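Local structure of glutamate receptor kainate-like protein (Pleurobrachia bachei, 4ZDM) at residues 120-125 against 204-209; 139-144 against 166-171. The protein binds glycine in its ligand-binding domain and probably serves as a subunit of a glycine-activated, ionotropic glutamate receptor-type ion channel. One frame throughout, in Å; residues are numbered along the deposited sequence.

Contact 1 of 2, residues 120-125 against 204-209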
ATOM      1  N   VAL A 120      10.368  31.904 -23.187  1.00 16.00           N
ATOM      2  CA  VAL A 120       9.960  32.034 -24.591  1.00 16.53           C
ATOM      3  C   VAL A 120      11.187  31.882 -25.469  1.00 14.97           C
ATOM      4  O   VAL A 120      12.289  32.204 -25.026  1.00 18.36           O
ATOM      5  CB  VAL A 120       9.255  33.405 -24.828  1.00 16.67           C
ATOM      6  CG1 VAL A 120      10.253  34.558 -24.678  1.00 19.51           C
ATOM      7  CG2 VAL A 120       8.523  33.444 -26.186  1.00 17.27           C
ATOM      8  N   LYS A 121      10.962  31.462 -26.715  1.00 16.21           N
ATOM      9  CA  LYS A 121      12.043  31.466 -27.732  1.00 21.67           C
ATOM     10  C   LYS A 121      12.221  32.932 -28.182  1.00 21.85           C
ATOM     11  O   LYS A 121      11.276  33.569 -28.605  1.00 24.38           O
ATOM     12  CB  LYS A 121      11.702  30.550 -28.899  1.00 24.67           C
ATOM     13  CG  LYS A 121      12.834  30.377 -29.932  1.00 28.84           C
ATOM     14  CD  LYS A 121      12.325  29.557 -31.125  1.00 36.54           C
ATOM     15  CE  LYS A 121      13.212  29.714 -32.358  1.00 46.77           C
ATOM     16  NZ  LYS A 121      12.555  29.046 -33.524  1.00 53.21           N
ATOM     17  N   SER A 122      13.414  33.468 -27.999  1.00 22.90           N
ATOM     18  CA  SER A 122      13.663  34.899 -28.243  1.00 27.84           C
ATOM     19  C   SER A 122      13.461  35.259 -29.707  1.00 48.19           C
ATOM     20  O   SER A 122      13.975  34.579 -30.594  1.00 46.39           O
ATOM     21  CB  SER A 122      15.083  35.281 -27.808  1.00 33.90           C
ATOM     22  OG  SER A 122      15.272  36.689 -27.886  1.00 45.70           O
ATOM     23  N   ASP A 123      12.694  36.323 -29.933  1.00 63.93           N
ATOM     24  CA  ASP A 123      12.414  36.848 -31.267  1.00 73.61           C
ATOM     25  C   ASP A 123      13.075  38.199 -31.459  1.00 78.85           C
ATOM     26  O   ASP A 123      12.954  38.801 -32.523  1.00 76.51           O
ATOM     27  CB  ASP A 123      10.905  37.008 -31.489  1.00 75.43           C
ATOM     28  CG  ASP A 123      10.213  35.705 -31.786  1.00 79.58           C
ATOM     29  OD1 ASP A 123      10.904  34.739 -32.174  1.00 84.24           O
ATOM     30  OD2 ASP A 123       8.973  35.647 -31.645  1.00 78.13           O
ATOM     31  N   GLY A 124      13.758  38.682 -30.422  1.00 87.45           N
ATOM     32  CA  GLY A 124      14.213  40.060 -30.392  1.00 90.97           C
ATOM     33  C   GLY A 124      13.121  40.976 -29.862  1.00 93.88           C
ATOM     34  O   GLY A 124      13.372  41.795 -28.972  1.00 93.03           O
ATOM     35  N   THR A 125      11.908  40.833 -30.402  1.00 93.34           N
ATOM     36  CA  THR A 125      10.746  41.586 -29.917  1.00 89.41           C
ATOM     37  C   THR A 125      10.130  40.929 -28.684  1.00 82.35           C
ATOM     38  O   THR A 125       8.904  40.809 -28.584  1.00 83.89           O
ATOM     39  CB  THR A 125       9.629  41.705 -30.979  1.00 86.12           C
ATOM     40  OG1 THR A 125       9.071  40.408 -31.234  1.00 84.42           O
ATOM     41  CG2 THR A 125      10.159  42.314 -32.279  1.00 83.18           C
ATOM     42  N   ASP A 204      18.611  30.215 -27.306  1.00 27.07           N
ATOM     43  CA  ASP A 204      17.487  30.979 -27.843  1.00 33.16           C
ATOM     44  C   ASP A 204      16.313  31.160 -26.845  1.00 23.48           C
ATOM     45  O   ASP A 204      15.322  31.806 -27.165  1.00 23.92           O
ATOM     46  CB  ASP A 204      16.967  30.310 -29.125  1.00 42.10           C
ATOM     47  CG  ASP A 204      16.867  28.781 -29.014  1.00 59.13           C
ATOM     48  OD1 ASP A 204      17.489  28.181 -28.096  1.00 54.22           O
ATOM     49  OD2 ASP A 204      16.190  28.175 -29.887  1.00 63.70           O
ATOM     50  N   ILE A 205      16.417  30.547 -25.668  1.00 22.38           N
ATOM     51  CA  ILE A 205      15.316  30.576 -24.690  1.00 20.86           C
ATOM     52  C   ILE A 205      15.655  31.643 -23.694  1.00 20.58           C
ATOM     53  O   ILE A 205      16.768  31.654 -23.135  1.00 26.69           O
ATOM     54  CB  ILE A 205      15.131  29.213 -24.026  1.00 18.10           C
ATOM     55  CG1 ILE A 205      14.775  28.148 -25.071  1.00 22.96           C
ATOM     56  CG2 ILE A 205      14.037  29.274 -22.923  1.00 19.91           C
ATOM     57  CD1 ILE A 205      13.573  28.419 -25.909  1.00 25.59           C
ATOM     58  N   VAL A 206      14.722  32.563 -23.476  1.00 20.37           N
ATOM     59  CA  VAL A 206      14.911  33.612 -22.478  1.00 21.50           C
ATOM     60  C   VAL A 206      13.724  33.711 -21.525  1.00 21.30           C
ATOM     61  O   VAL A 206      12.600  33.311 -21.846  1.00 19.05           O
ATOM     62  CB  VAL A 206      15.119  34.970 -23.138  1.00 27.12           C
ATOM     63  CG1 VAL A 206      16.349  34.914 -24.054  1.00 27.17           C
ATOM     64  CG2 VAL A 206      13.892  35.390 -23.890  1.00 21.38           C
ATOM     65  N   GLN A 207      13.973  34.327 -20.380  1.00 19.24           N
ATOM     66  CA  GLN A 207      12.925  34.573 -19.403  1.00 16.42           C
ATOM     67  C   GLN A 207      12.396  35.996 -19.537  1.00 22.41           C
ATOM     68  O   GLN A 207      13.160  36.956 -19.650  1.00 22.96           O
ATOM     69  CB  GLN A 207      13.446  34.329 -17.982  1.00 17.59           C
ATOM     70  CG  GLN A 207      12.388  34.625 -16.948  1.00 17.54           C
ATOM     71  CD  GLN A 207      12.691  34.108 -15.505  1.00 24.27           C
ATOM     72  OE1 GLN A 207      11.918  34.377 -14.558  1.00 34.13           O
ATOM     73  NE2 GLN A 207      13.743  33.381 -15.343  1.00 17.78           N
ATOM     74  N   ILE A 208      11.089  36.123 -19.577  1.00 16.72           N
ATOM     75  CA  ILE A 208      10.453  37.440 -19.624  1.00 19.69           C
ATOM     76  C   ILE A 208      10.320  38.052 -18.233  1.00 21.50           C
ATOM     77  O   ILE A 208       9.562  37.549 -17.389  1.00 21.70           O
ATOM     78  CB  ILE A 208       9.082  37.345 -20.235  1.00 18.47           C
ATOM     79  CG1 ILE A 208       9.163  36.874 -21.685  1.00 19.15           C
ATOM     80  CG2 ILE A 208       8.368  38.701 -20.157  1.00 19.70           C
ATOM     81  CD1 ILE A 208       7.865  36.360 -22.244  1.00 21.17           C
ATOM     82  N   GLY A 209      11.053  39.134 -17.993  1.00 21.27           N
ATOM     83  CA  GLY A 209      10.980  39.762 -16.701  1.00 25.80           C
ATOM     84  C   GLY A 209      11.519  38.901 -15.579  1.00 25.29           C
ATOM     85  O   GLY A 209      12.379  38.045 -15.781  1.00 22.64           O
TER
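The carbonyl oxygen of D204 takes the amide of S122 in the shortest hydrogen bond of the contact, just beyond the paired strands: S122 N to D204 O is 2.7 Å, almost straight at 175°. The same oxygen also receives a CA-H...O contact from K121 CA at 3.3 Å. Two residues back from S122, V120 and V206 form an antiparallel hydrogen-bonded pair: V206 N gives to V120 O at 2.9 Å, and V120 N returns the bond to V206 O. Between them and S122, K121 and I205 make a non-hydrogen-bonded pair, I205 CD1 folding back to K121 CA at 3.9 Å. On the other face, V120 CG1 sits between its backbone N and carbonyl carbon (chi1 68°), a setting that brings it to V206 CG2 at 3.8 Å and to I208 CD1 at 3.9 Å; V187 of strand 186-192 packs on both V120 and I208. K121 NZ stays 5.2 Å from D204 OD2, without contact. The hydroxyl of S122 turns to D126. This is an antiparallel ladder at the ends of two strands, where strand 112-121 runs out beside the start of strand 205-221 in a ligand-binding domain of the periplasmic-binding-protein type.

Contact 2 of 2, residues 139-144 against 166-171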
ATOM      1  N   TYR A 139       2.181  36.610 -29.209  1.00 23.99           N
ATOM      2  CA  TYR A 139       2.524  35.377 -28.508  1.00 25.60           C
ATOM      3  C   TYR A 139       1.313  34.722 -27.904  1.00 17.86           C
ATOM      4  O   TYR A 139       0.499  35.384 -27.264  1.00 22.15           O
ATOM      5  CB  TYR A 139       3.509  35.665 -27.399  1.00 22.91           C
ATOM      6  CG  TYR A 139       4.810  36.203 -27.885  1.00 28.16           C
ATOM      7  CD1 TYR A 139       5.803  35.357 -28.344  1.00 27.53           C
ATOM      8  CD2 TYR A 139       5.035  37.571 -27.917  1.00 34.35           C
ATOM      9  CE1 TYR A 139       7.011  35.861 -28.811  1.00 36.62           C
ATOM     10  CE2 TYR A 139       6.236  38.087 -28.379  1.00 41.97           C
ATOM     11  CZ  TYR A 139       7.213  37.228 -28.824  1.00 40.56           C
ATOM     12  OH  TYR A 139       8.399  37.752 -29.268  1.00 48.76           O
ATOM     13  N   GLN A 140       1.206  33.417 -28.132  1.00 18.22           N
ATOM     14  CA  GLN A 140       0.369  32.558 -27.307  1.00 21.97           C
ATOM     15  C   GLN A 140       1.112  32.282 -25.998  1.00 16.21           C
ATOM     16  O   GLN A 140       2.316  32.471 -25.896  1.00 18.21           O
ATOM     17  CB  GLN A 140       0.080  31.226 -27.981  1.00 23.71           C
ATOM     18  CG  GLN A 140      -0.792  31.333 -29.229  1.00 39.40           C
ATOM     19  CD  GLN A 140      -1.127  29.967 -29.763  1.00 45.02           C
ATOM     20  OE1 GLN A 140      -0.321  29.357 -30.457  1.00 52.94           O
ATOM     21  NE2 GLN A 140      -2.295  29.448 -29.388  1.00 48.00           N
ATOM     22  N   TRP A 141       0.377  31.840 -24.987  1.00 17.09           N
ATOM     23  CA  TRP A 141       1.048  31.340 -23.793  1.00 14.65           C
ATOM     24  C   TRP A 141       0.293  30.146 -23.242  1.00 14.44           C
ATOM     25  O   TRP A 141      -0.863  29.921 -23.557  1.00 17.56           O
ATOM     26  CB  TRP A 141       1.176  32.434 -22.744  1.00 14.91           C
ATOM     27  CG  TRP A 141      -0.114  32.985 -22.201  1.00 14.91           C
ATOM     28  CD1 TRP A 141      -0.736  32.591 -21.043  1.00 17.59           C
ATOM     29  CD2 TRP A 141      -0.915  34.040 -22.739  1.00 15.75           C
ATOM     30  NE1 TRP A 141      -1.869  33.321 -20.835  1.00 18.68           N
ATOM     31  CE2 TRP A 141      -2.002  34.222 -21.867  1.00 19.13           C
ATOM     32  CE3 TRP A 141      -0.820  34.848 -23.887  1.00 20.12           C
ATOM     33  CZ2 TRP A 141      -2.994  35.168 -22.099  1.00 21.98           C
ATOM     34  CZ3 TRP A 141      -1.812  35.785 -24.106  1.00 23.12           C
ATOM     35  CH2 TRP A 141      -2.869  35.946 -23.201  1.00 22.99           C
ATOM     36  N   GLY A 142       0.977  29.350 -22.417  1.00 13.42           N
ATOM     37  CA  GLY A 142       0.453  28.104 -21.939  1.00 12.99           C
ATOM     38  C   GLY A 142       0.909  27.690 -20.550  1.00 12.53           C
ATOM     39  O   GLY A 142       1.944  28.109 -20.083  1.00 13.85           O
ATOM     40  N   VAL A 143       0.093  26.847 -19.935  1.00 13.96           N
ATOM     41  CA  VAL A 143       0.369  26.237 -18.631  1.00 13.14           C
ATOM     42  C   VAL A 143      -0.043  24.776 -18.705  1.00 13.73           C
ATOM     43  O   VAL A 143      -0.921  24.410 -19.526  1.00 14.26           O
ATOM     44  CB  VAL A 143      -0.365  26.964 -17.469  1.00 13.27           C
ATOM     45  CG1 VAL A 143       0.116  28.347 -17.340  1.00 15.53           C
ATOM     46  CG2 VAL A 143      -1.858  26.907 -17.628  1.00 14.61           C
ATOM     47  N   VAL A 144       0.535  23.939 -17.854  1.00 11.75           N
ATOM     48  CA  VAL A 144       0.148  22.533 -17.733  1.00 11.66           C
ATOM     49  C   VAL A 144      -1.117  22.367 -16.918  1.00 13.85           C
ATOM     50  O   VAL A 144      -1.238  22.915 -15.832  1.00 13.15           O
ATOM     51  CB  VAL A 144       1.237  21.692 -17.104  1.00 12.41           C
ATOM     52  CG1 VAL A 144       0.926  20.227 -17.134  1.00 13.56           C
ATOM     53  CG2 VAL A 144       2.564  21.926 -17.779  1.00 12.67           C
ATOM     54  N   GLU A 166      -6.737  31.817 -17.320  1.00 21.72           N
ATOM     55  CA  GLU A 166      -7.980  31.666 -18.080  1.00 26.33           C
ATOM     56  C   GLU A 166      -7.695  31.528 -19.570  1.00 26.76           C
ATOM     57  O   GLU A 166      -8.171  30.616 -20.223  1.00 22.40           O
ATOM     58  CB  GLU A 166      -8.897  32.882 -17.825  1.00 29.16           C
ATOM     59  CG  GLU A 166     -10.183  32.961 -18.650  1.00 44.19           C
ATOM     60  CD  GLU A 166     -10.957  34.312 -18.478  1.00 52.74           C
ATOM     61  OE1 GLU A 166     -10.822  35.009 -17.431  1.00 41.60           O
ATOM     62  OE2 GLU A 166     -11.696  34.687 -19.417  1.00 38.91           O
ATOM     63  N   ASP A 167      -6.881  32.430 -20.078  1.00 24.32           N
ATOM     64  CA  ASP A 167      -6.639  32.505 -21.516  1.00 22.21           C
ATOM     65  C   ASP A 167      -5.436  31.691 -21.995  1.00 15.96           C
ATOM     66  O   ASP A 167      -5.143  31.603 -23.190  1.00 20.85           O
ATOM     67  CB  ASP A 167      -6.466  33.950 -21.918  1.00 22.07           C
ATOM     68  CG  ASP A 167      -7.786  34.726 -21.847  1.00 37.37           C
ATOM     69  OD1 ASP A 167      -8.854  34.092 -21.830  1.00 35.77           O
ATOM     70  OD2 ASP A 167      -7.739  35.948 -21.779  1.00 29.32           O
ATOM     71  N   ALA A 168      -4.721  31.073 -21.066  1.00 17.49           N
ATOM     72  CA  ALA A 168      -3.623  30.214 -21.459  1.00 14.49           C
ATOM     73  C   ALA A 168      -4.067  28.962 -22.219  1.00 16.86           C
ATOM     74  O   ALA A 168      -5.109  28.376 -21.906  1.00 20.07           O
ATOM     75  CB  ALA A 168      -2.847  29.776 -20.228  1.00 15.92           C
ATOM     76  N   VAL A 169      -3.234  28.514 -23.155  1.00 16.95           N
ATOM     77  CA  VAL A 169      -3.333  27.197 -23.711  1.00 15.70           C
ATOM     78  C   VAL A 169      -3.105  26.220 -22.572  1.00 21.21           C
ATOM     79  O   VAL A 169      -2.194  26.460 -21.773  1.00 18.95           O
ATOM     80  CB  VAL A 169      -2.297  26.971 -24.808  1.00 19.37           C
ATOM     81  CG1 VAL A 169      -2.326  25.552 -25.310  1.00 22.76           C
ATOM     82  CG2 VAL A 169      -2.530  27.925 -25.998  1.00 19.51           C
ATOM     83  N   LYS A 170      -3.905  25.160 -22.485  1.00 18.76           N
ATOM     84  CA  LYS A 170      -3.700  24.102 -21.485  1.00 16.13           C
ATOM     85  C   LYS A 170      -3.044  22.898 -22.124  1.00 21.98           C
ATOM     86  O   LYS A 170      -3.601  22.285 -23.049  1.00 29.06           O
ATOM     87  CB  LYS A 170      -5.026  23.706 -20.828  1.00 22.14           C
ATOM     88  CG  LYS A 170      -5.817  24.869 -20.204  1.00 22.54           C
ATOM     89  CD  LYS A 170      -4.949  25.816 -19.334  1.00 19.11           C
ATOM     90  CE  LYS A 170      -5.792  26.817 -18.600  1.00 20.88           C
ATOM     91  NZ  LYS A 170      -6.544  27.768 -19.538  1.00 22.99           N
ATOM     92  N   VAL A 171      -1.806  22.611 -21.740  1.00 16.61           N
ATOM     93  CA  VAL A 171      -1.087  21.461 -22.272  1.00 16.10           C
ATOM     94  C   VAL A 171      -1.170  20.303 -21.290  1.00 15.48           C
ATOM     95  O   VAL A 171      -1.413  20.495 -20.101  1.00 15.69           O
ATOM     96  CB  VAL A 171       0.401  21.780 -22.638  1.00 15.34           C
ATOM     97  CG1 VAL A 171       0.496  22.810 -23.786  1.00 18.58           C
ATOM     98  CG2 VAL A 171       1.193  22.272 -21.420  1.00 15.11           C
TER
HETATM   99  O   HOH W   1      -2.708  31.990 -25.395  1.00 26.76           O
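With CG held between its backbone N and carbonyl carbon (chi1 63°) and the ring plane turned roughly perpendicular (chi2 96°), W141 brings its indole alongside the turn from helix 159-167 into strand 169-171. CD1 of W141 meets A168 CB at 3.6 Å, while CZ2 farther round the ring touches D167 CB; both carbons approach obliquely. The indole NE1 hydrogen-bonds to the carbonyl of I164. Were W141 replaced by an alanine, A168 and the CB of D167 would probably lose the ring they pack against, and the I164 carbonyl its indole donor. Beside the ring, the strands pair in parallel: V169 N gives to W141 O at 2.8 Å, V143 N to V169 O at 3.0 Å, and V171 N to V143 O. At G142 the pairing is close, its CA making a CA-H...O contact with V169 O at 3.1 Å. V143 CG2 rests 3.7 Å from K170 CD, and K170, bent at chi2 and chi4, curls its ammonium back to A168 O at 2.8 Å and to A165 O. Two carbonyls near the end of the helix thus share one ammonium, which probably offsets their partial negative charge.

Following the chain from the N terminus, the first segment met is at the end of strand 112-121, from which the chain passes through the loop that carries K138 to strand 140-144. Helices 148-155 and 159-167 then follow before strand 169-171 returns beside 140-144, so contact 2 closes a short loop in a beta-alpha-beta manner with parallel strands. Helix 174-182 and strand 186-192 come next, and contact 1 closes the larger loop when strand 205-221 begins beside the end of 112-121; contact 2 lies wholly within it. Strand 186-192, paired with both 112-121 and 140-144, joins the two ladders in one sheet. The centres of the two contacts lie about 16 Å apart, and Y139 bridges them, its ring packing on V120 and its hydroxyl near D123 and T125.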